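Long-range contacts in nitrite oxidoreductase subunit B (Kuenenia stuttgartiensis, PDB 7B04), which probably relays electrons through its chain of iron-sulfur clusters between the nitrite-oxidising subunit A and heme b in the anammox nitrite oxidoreductase complex: residues L82-T92 against Y108-V119; S343-V352 against E389-E397. One frame throughout, in Å; residues are numbered along the deposited sequence.

Contact 1 of 2, residues L82-T92 against Y108-V119; sequences LIDSPDNIWYT and YGTYEGDTIFEV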
# COMPACT_ATOMS: atom_id res chain seq x y z
N LEU A 82 0.82 27.52 -19.46
CA LEU A 82 1.11 28.94 -19.27
C LEU A 82 2.42 29.36 -19.92
O LEU A 82 2.71 30.56 -19.95
CB LEU A 82 1.12 29.27 -17.77
CG LEU A 82 -0.20 28.99 -17.04
CD1 LEU A 82 -0.04 29.18 -15.54
CD2 LEU A 82 -1.33 29.86 -17.58
N ILE A 83 3.21 28.42 -20.42
CA ILE A 83 4.48 28.73 -21.06
C ILE A 83 4.52 28.12 -22.46
O ILE A 83 5.58 28.06 -23.09
CB ILE A 83 5.66 28.22 -20.22
CG1 ILE A 83 5.59 26.70 -20.07
CG2 ILE A 83 5.67 28.89 -18.86
CD1 ILE A 83 6.82 26.08 -19.45
N ASP A 84 3.36 27.67 -22.96
CA ASP A 84 3.32 27.01 -24.26
C ASP A 84 3.64 28.00 -25.37
O ASP A 84 2.97 29.03 -25.51
CB ASP A 84 1.95 26.38 -24.49
CG ASP A 84 1.92 25.45 -25.69
OD1 ASP A 84 2.99 25.21 -26.28
OD2 ASP A 84 0.83 24.96 -26.04
N SER A 85 4.67 27.70 -26.15
CA SER A 85 5.09 28.52 -27.27
C SER A 85 5.80 27.64 -28.28
O SER A 85 6.46 26.66 -27.90
CB SER A 85 6.03 29.66 -26.82
OG SER A 85 6.50 30.41 -27.92
N PRO A 86 5.68 27.94 -29.58
CA PRO A 86 6.43 27.17 -30.58
C PRO A 86 7.94 27.35 -30.49
O PRO A 86 8.68 26.62 -31.17
CB PRO A 86 5.90 27.71 -31.92
CG PRO A 86 4.58 28.34 -31.58
CD PRO A 86 4.74 28.89 -30.20
N ASP A 87 8.42 28.30 -29.68
CA ASP A 87 9.85 28.56 -29.55
C ASP A 87 10.50 27.79 -28.40
O ASP A 87 11.70 27.97 -28.16
CB ASP A 87 10.09 30.06 -29.34
CG ASP A 87 10.12 30.83 -30.65
OD1 ASP A 87 10.90 30.44 -31.55
OD2 ASP A 87 9.38 31.82 -30.78
N ASN A 88 9.76 26.93 -27.71
CA ASN A 88 10.31 26.13 -26.62
C ASN A 88 11.02 24.95 -27.25
O ASN A 88 10.44 23.89 -27.48
CB ASN A 88 9.21 25.69 -25.66
CG ASN A 88 8.57 26.85 -24.92
OD1 ASN A 88 9.01 27.99 -25.02
ND2 ASN A 88 7.52 26.56 -24.16
N ILE A 89 12.31 25.12 -27.52
CA ILE A 89 13.10 24.13 -28.25
C ILE A 89 14.50 24.05 -27.66
O ILE A 89 15.09 25.08 -27.30
CB ILE A 89 13.17 24.49 -29.76
CG1 ILE A 89 11.78 24.55 -30.39
CG2 ILE A 89 14.05 23.50 -30.52
CD1 ILE A 89 11.72 25.35 -31.67
N TRP A 90 15.02 22.83 -27.57
CA TRP A 90 16.39 22.59 -27.14
C TRP A 90 17.31 22.51 -28.36
O TRP A 90 16.90 22.03 -29.42
CB TRP A 90 16.50 21.29 -26.35
CG TRP A 90 15.90 21.29 -24.97
CD1 TRP A 90 14.62 20.98 -24.63
CD2 TRP A 90 16.58 21.59 -23.75
NE1 TRP A 90 14.45 21.09 -23.27
CE2 TRP A 90 15.64 21.46 -22.71
CE3 TRP A 90 17.89 21.96 -23.43
CZ2 TRP A 90 15.96 21.68 -21.37
CZ3 TRP A 90 18.21 22.19 -22.10
CH2 TRP A 90 17.25 22.05 -21.09
N TYR A 91 18.54 22.99 -28.21
CA TYR A 91 19.57 22.84 -29.24
C TYR A 91 20.77 22.14 -28.64
O TYR A 91 21.39 22.65 -27.70
CB TYR A 91 19.96 24.17 -29.90
CG TYR A 91 18.85 24.72 -30.77
CD1 TYR A 91 18.14 23.87 -31.60
CD2 TYR A 91 18.62 26.10 -30.89
CE1 TYR A 91 17.14 24.33 -32.42
CE2 TYR A 91 17.63 26.58 -31.74
CZ TYR A 91 16.90 25.68 -32.50
OH TYR A 91 15.91 26.11 -33.36
N THR A 92 21.11 20.97 -29.19
CA THR A 92 22.07 20.06 -28.58
C THR A 92 23.49 20.12 -29.12
O THR A 92 24.40 19.57 -28.48
CB THR A 92 21.57 18.62 -28.77
OG1 THR A 92 21.53 18.33 -30.17
CG2 THR A 92 20.18 18.46 -28.20
N TYR A 108 23.28 19.68 -21.22
CA TYR A 108 22.22 19.16 -22.08
C TYR A 108 22.08 19.93 -23.39
O TYR A 108 21.49 19.40 -24.34
CB TYR A 108 20.88 19.18 -21.33
CG TYR A 108 20.99 18.70 -19.91
CD1 TYR A 108 21.35 17.39 -19.63
CD2 TYR A 108 20.74 19.55 -18.84
CE1 TYR A 108 21.45 16.94 -18.33
CE2 TYR A 108 20.84 19.11 -17.54
CZ TYR A 108 21.20 17.81 -17.28
OH TYR A 108 21.30 17.36 -15.99
N GLY A 109 22.59 21.15 -23.46
CA GLY A 109 22.43 21.96 -24.65
C GLY A 109 22.00 23.36 -24.28
O GLY A 109 22.39 23.88 -23.23
N THR A 110 21.20 24.00 -25.13
CA THR A 110 20.66 25.32 -24.84
C THR A 110 19.18 25.36 -25.18
O THR A 110 18.80 25.08 -26.31
CB THR A 110 21.42 26.41 -25.61
OG1 THR A 110 22.82 26.27 -25.39
CG2 THR A 110 20.98 27.79 -25.13
N TYR A 111 18.36 25.70 -24.18
CA TYR A 111 16.92 25.82 -24.35
C TYR A 111 16.61 27.28 -24.62
O TYR A 111 16.89 28.14 -23.78
CB TYR A 111 16.21 25.31 -23.09
CG TYR A 111 14.70 25.48 -23.03
CD1 TYR A 111 13.86 24.74 -23.85
CD2 TYR A 111 14.12 26.35 -22.12
CE1 TYR A 111 12.48 24.88 -23.78
CE2 TYR A 111 12.75 26.50 -22.04
CZ TYR A 111 11.94 25.77 -22.87
OH TYR A 111 10.57 25.92 -22.79
N GLU A 112 16.02 27.56 -25.78
CA GLU A 112 15.74 28.93 -26.19
C GLU A 112 14.31 29.34 -25.91
O GLU A 112 13.86 30.39 -26.38
CB GLU A 112 16.06 29.12 -27.68
CG GLU A 112 17.36 28.49 -28.15
CD GLU A 112 18.58 29.36 -27.87
OE1 GLU A 112 18.42 30.45 -27.28
OE2 GLU A 112 19.70 28.95 -28.24
N GLY A 113 13.58 28.54 -25.13
CA GLY A 113 12.24 28.91 -24.71
C GLY A 113 12.26 29.75 -23.44
O GLY A 113 13.27 29.85 -22.75
N ASP A 114 11.12 30.35 -23.15
CA ASP A 114 10.99 31.26 -22.02
C ASP A 114 10.64 30.51 -20.75
O ASP A 114 9.78 29.62 -20.75
CB ASP A 114 9.93 32.32 -22.30
CG ASP A 114 10.26 33.18 -23.51
OD1 ASP A 114 11.45 33.25 -23.88
OD2 ASP A 114 9.33 33.78 -24.08
N THR A 115 11.32 30.86 -19.66
CA THR A 115 11.02 30.33 -18.35
C THR A 115 9.78 31.01 -17.78
O THR A 115 9.27 32.00 -18.33
CB THR A 115 12.20 30.51 -17.40
OG1 THR A 115 12.31 31.89 -17.03
CG2 THR A 115 13.49 30.08 -18.08
N ILE A 116 9.27 30.47 -16.67
CA ILE A 116 8.11 31.07 -16.02
C ILE A 116 8.39 32.52 -15.63
O ILE A 116 7.47 33.35 -15.59
CB ILE A 116 7.68 30.23 -14.80
CG1 ILE A 116 8.80 30.17 -13.76
CG2 ILE A 116 7.29 28.83 -15.24
CD1 ILE A 116 8.33 29.73 -12.39
N PHE A 117 9.65 32.84 -15.33
CA PHE A 117 10.01 34.22 -15.04
C PHE A 117 10.00 35.07 -16.30
O PHE A 117 9.49 36.20 -16.30
CB PHE A 117 11.38 34.27 -14.36
CG PHE A 117 11.53 33.30 -13.23
CD1 PHE A 117 10.99 33.57 -11.98
CD2 PHE A 117 12.21 32.11 -13.41
CE1 PHE A 117 11.12 32.68 -10.94
CE2 PHE A 117 12.35 31.21 -12.37
CZ PHE A 117 11.80 31.49 -11.13
N GLU A 118 10.57 34.55 -17.39
CA GLU A 118 10.67 35.32 -18.63
C GLU A 118 9.33 35.44 -19.35
O GLU A 118 9.10 36.44 -20.04
CB GLU A 118 11.71 34.69 -19.55
CG GLU A 118 13.09 34.58 -18.91
CD GLU A 118 14.03 33.69 -19.70
OE1 GLU A 118 13.58 33.04 -20.66
OE2 GLU A 118 15.23 33.63 -19.35
N VAL A 119 8.45 34.45 -19.22
CA VAL A 119 7.09 34.59 -19.75
C VAL A 119 6.39 35.74 -19.04
O VAL A 119 5.70 36.56 -19.67
CB VAL A 119 6.31 33.28 -19.61
CG1 VAL A 119 4.83 33.51 -19.85
CG2 VAL A 119 6.84 32.24 -20.58
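Ile83 opens this contact by lodging its CG2 branch between two side chains at the start of the helix beginning at Ile116: CG2 of Ile83 lies 3.9 Å from Val119 CG2 and also touches Ile116 CG2. With CG2 beside its own backbone N (chi1 61°, measured to CG1), Ile83 offers the short branch to the helix. Its carbonyl oxygen is taken by Asn88, whose ND2 donates to Ile83 O at 2.7 Å. That bond spans the type I turn from Ser85 to Asn88, joining its last residue to Ile83 before it. The Asn88 amide packs beside the phenol of Tyr111 without a hydrogen bond between them, the two planes turned 51° apart. From Ile89 onward the backbones pair as a two-stranded antiparallel ribbon. Ile89 O receives a nearly straight bond from Glu112 N, and beyond it Tyr91 and Thr110 form a hydrogen-bonded pair, Tyr91 N to Thr110 O being 2.8 Å and Thr110 N to Tyr91 O 2.9 Å. Between these bonds sits the non-hydrogen-bonded pair of Trp90 and Tyr111. Tyr111 CB stands over the six-membered ring of Trp90 in a CH-pi contact, 3.6 Å from its centroid, while the phenol ring leans obliquely across the pyrrole portion. On the other sheet face, Tyr91 CD2 rests on Glu112 CG at 3.8 Å. Gly109 ends the pairing, its CA lying beside Tyr91 O. The ribbon is continued by subunit A, a strand of which runs parallel to Ile89 and Trp90, while Arg11 of strand 11-14 holds Tyr111 O and Glu118. Helix 116-123 follows, capped by the box of Thr115 and Glu118.

Contact 2 of 2, residues S343-V352 against E389-E397; sequences SLFRMTQTIV and EVVRTTVEE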
# COMPACT_ATOMS: atom_id res chain seq x y z
N SER A 343 24.36 -0.06 -6.67
CA SER A 343 24.30 -0.96 -5.53
C SER A 343 24.60 -0.26 -4.21
O SER A 343 24.59 -0.92 -3.16
CB SER A 343 25.27 -2.13 -5.73
OG SER A 343 24.89 -2.90 -6.85
N LEU A 344 24.87 1.04 -4.23
CA LEU A 344 25.08 1.83 -3.03
C LEU A 344 23.79 2.48 -2.52
O LEU A 344 23.76 2.97 -1.39
CB LEU A 344 26.14 2.91 -3.28
CG LEU A 344 26.72 3.69 -2.10
CD1 LEU A 344 27.52 2.77 -1.20
CD2 LEU A 344 27.58 4.84 -2.60
N PHE A 345 22.74 2.49 -3.33
CA PHE A 345 21.50 3.17 -2.97
C PHE A 345 20.84 2.48 -1.78
O PHE A 345 20.67 1.25 -1.78
CB PHE A 345 20.53 3.20 -4.15
CG PHE A 345 20.92 4.17 -5.24
CD1 PHE A 345 22.17 4.77 -5.26
CD2 PHE A 345 20.02 4.48 -6.25
CE1 PHE A 345 22.51 5.65 -6.27
CE2 PHE A 345 20.35 5.36 -7.25
CZ PHE A 345 21.60 5.95 -7.26
N ARG A 346 20.46 3.27 -0.78
CA ARG A 346 19.68 2.81 0.37
C ARG A 346 20.35 1.63 1.08
O ARG A 346 19.69 0.68 1.50
CB ARG A 346 18.25 2.44 -0.05
CG ARG A 346 17.41 3.64 -0.46
CD ARG A 346 16.70 4.26 0.74
NE ARG A 346 17.62 4.77 1.75
CZ ARG A 346 18.36 5.86 1.61
NH1 ARG A 346 19.18 6.24 2.59
NH2 ARG A 346 18.29 6.59 0.51
N MET A 347 21.67 1.70 1.23
CA MET A 347 22.39 0.74 2.05
C MET A 347 22.62 1.24 3.47
O MET A 347 22.79 0.43 4.38
CB MET A 347 23.73 0.38 1.40
CG MET A 347 23.59 -0.32 0.05
SD MET A 347 22.63 -1.84 0.18
CE MET A 347 22.14 -2.10 -1.52
N THR A 348 22.61 2.56 3.66
CA THR A 348 22.73 3.16 4.98
C THR A 348 21.86 4.41 5.01
O THR A 348 21.44 4.93 3.97
CB THR A 348 24.18 3.52 5.33
OG1 THR A 348 24.25 4.03 6.66
CG2 THR A 348 24.71 4.57 4.36
N GLN A 349 21.60 4.91 6.22
CA GLN A 349 20.89 6.17 6.38
C GLN A 349 21.82 7.36 6.50
O GLN A 349 21.35 8.50 6.41
CB GLN A 349 19.96 6.11 7.60
CG GLN A 349 20.51 5.35 8.79
CD GLN A 349 19.41 4.89 9.73
OE1 GLN A 349 18.23 5.17 9.51
NE2 GLN A 349 19.79 4.17 10.78
N THR A 350 23.11 7.14 6.69
CA THR A 350 24.07 8.23 6.79
C THR A 350 24.45 8.70 5.39
O THR A 350 24.64 7.89 4.48
CB THR A 350 25.32 7.78 7.55
OG1 THR A 350 24.94 7.28 8.84
CG2 THR A 350 26.29 8.94 7.72
N ILE A 351 24.56 10.02 5.22
CA ILE A 351 24.91 10.57 3.92
C ILE A 351 26.35 10.21 3.59
O ILE A 351 27.25 10.34 4.43
CB ILE A 351 24.69 12.09 3.90
CG1 ILE A 351 23.22 12.43 4.10
CG2 ILE A 351 25.18 12.68 2.58
CD1 ILE A 351 22.95 13.90 4.31
N VAL A 352 26.57 9.76 2.36
CA VAL A 352 27.89 9.38 1.87
C VAL A 352 28.38 10.47 0.92
O VAL A 352 27.69 10.80 -0.05
CB VAL A 352 27.87 8.01 1.17
CG1 VAL A 352 29.16 7.79 0.44
CG2 VAL A 352 27.61 6.90 2.18
N GLU A 389 34.82 5.57 6.67
CA GLU A 389 33.91 4.62 6.00
C GLU A 389 32.62 4.55 6.81
O GLU A 389 32.71 4.45 8.01
CB GLU A 389 34.60 3.27 5.91
CG GLU A 389 33.68 2.14 5.55
CD GLU A 389 34.38 0.90 5.06
OE1 GLU A 389 35.56 0.98 4.85
OE2 GLU A 389 33.74 -0.12 4.91
N VAL A 390 31.48 4.60 6.15
CA VAL A 390 30.17 4.55 6.78
C VAL A 390 29.30 3.43 6.23
O VAL A 390 28.31 3.05 6.87
CB VAL A 390 29.45 5.91 6.64
CG1 VAL A 390 30.22 6.99 7.39
CG2 VAL A 390 29.32 6.28 5.18
N VAL A 391 29.63 2.86 5.07
CA VAL A 391 28.80 1.84 4.44
C VAL A 391 29.69 0.99 3.54
O VAL A 391 30.72 1.44 3.04
CB VAL A 391 27.64 2.48 3.65
CG1 VAL A 391 28.15 3.17 2.39
CG2 VAL A 391 26.58 1.44 3.32
N ARG A 392 29.27 -0.26 3.34
CA ARG A 392 29.95 -1.17 2.42
C ARG A 392 29.01 -2.31 2.07
O ARG A 392 28.30 -2.82 2.94
CB ARG A 392 31.24 -1.71 3.04
CG ARG A 392 31.88 -2.85 2.26
CD ARG A 392 33.13 -3.36 2.93
NE ARG A 392 34.19 -2.35 2.95
CZ ARG A 392 35.47 -2.62 3.22
NH1 ARG A 392 35.84 -3.86 3.48
NH2 ARG A 392 36.37 -1.64 3.21
N THR A 393 29.01 -2.72 0.80
CA THR A 393 28.19 -3.84 0.36
C THR A 393 28.78 -4.42 -0.91
O THR A 393 29.63 -3.81 -1.56
CB THR A 393 26.73 -3.43 0.14
OG1 THR A 393 25.92 -4.60 -0.05
CG2 THR A 393 26.61 -2.53 -1.07
N THR A 394 28.33 -5.62 -1.25
CA THR A 394 28.75 -6.33 -2.45
C THR A 394 27.69 -6.21 -3.54
O THR A 394 26.51 -5.98 -3.27
CB THR A 394 29.03 -7.80 -2.16
OG1 THR A 394 27.84 -8.43 -1.67
CG2 THR A 394 30.14 -7.94 -1.12
N VAL A 395 28.14 -6.37 -4.79
CA VAL A 395 27.22 -6.27 -5.92
C VAL A 395 26.35 -7.52 -6.03
O VAL A 395 25.15 -7.43 -6.33
CB VAL A 395 28.00 -6.01 -7.22
CG1 VAL A 395 27.09 -6.11 -8.43
CG2 VAL A 395 28.67 -4.64 -7.17
N GLU A 396 26.92 -8.69 -5.77
CA GLU A 396 26.23 -9.96 -5.92
C GLU A 396 26.07 -10.63 -4.55
O GLU A 396 26.90 -10.45 -3.65
CB GLU A 396 26.99 -10.88 -6.88
CG GLU A 396 26.26 -12.14 -7.28
CD GLU A 396 25.20 -11.87 -8.33
OE1 GLU A 396 25.17 -10.74 -8.86
OE2 GLU A 396 24.42 -12.79 -8.63
N GLU A 397 24.99 -11.39 -4.42
CA GLU A 397 24.67 -12.02 -3.14
C GLU A 397 25.53 -13.26 -2.92
O GLU A 397 25.77 -14.03 -3.86
CB GLU A 397 23.20 -12.42 -3.10
CG GLU A 397 22.25 -11.27 -2.80
CD GLU A 397 22.13 -10.99 -1.32
OE1 GLU A 397 22.16 -11.96 -0.52
OE2 GLU A 397 22.00 -9.81 -0.94
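An apolar contact without cross-segment hydrogen bonds packs the irregular loop between helix 336-342 and strand 354-358 against one face of strand 389-394. Val391 is its centre, with each of its three side-chain carbons engaged. A chi1 of 72° tucks CG1 between the N and C branches of the backbone, which brings it to Leu344 CD1 at 3.7 Å and also close to Val352 CG2. The other methyl, CG2 of Val391, meets Met347 CB at 3.6 Å, and Thr348 lays its methyl CG2 3.7 Å from Val391 CB. Leu344 and Met347 bound a type II turn, so both ends of that turn grip the same valine. One residue earlier, Val390 CG2 and Val352 CG2 approach to 3.5 Å as the two side chains run antiparallel past one another. Val390 and Val391 can both face the loop because they form a classic beta bulge opposite Gly382, a break in the usual up-and-down order of a strand. Thr393 turns its methyl inward: CG2 lies against Ser343 O and reaches Met347 CG at 3.9 Å, the two side chains nearly perpendicular. Its hydroxyl, anti to the backbone N, is bonded instead to Asn109 of subunit A, whereas Ser343 OG turns back to Leu339 O in the preceding helix. Arg392 points away from the loop and forms a salt bridge with Glu389. Strand 389-394 pairs antiparallel with strand 371-383, and behind the loop Phe345 and Ile351 lie on strand 267-272.

The two contacts illustrate how one chain can join distant pieces by different chemistry. Their centres are 39 Å apart on opposite sides of the chain's centre, they share no secondary-structure element, and contact 1 closes along the sequence before contact 2 opens. Contact 1 is partly buried and held by backbone pairing with aromatic packing; contact 2 is the more buried, yet smaller in shared surface, and rests on branched aliphatic side chains. Both border subunit A: contact 1 adds a strand edge and polar bonds, while contact 2 meets it through hydrogen bonds such as that of Thr393. Contact 1 approaches [4Fe-4S] cluster #3, contact 2 the neighbourhood of cluster #1.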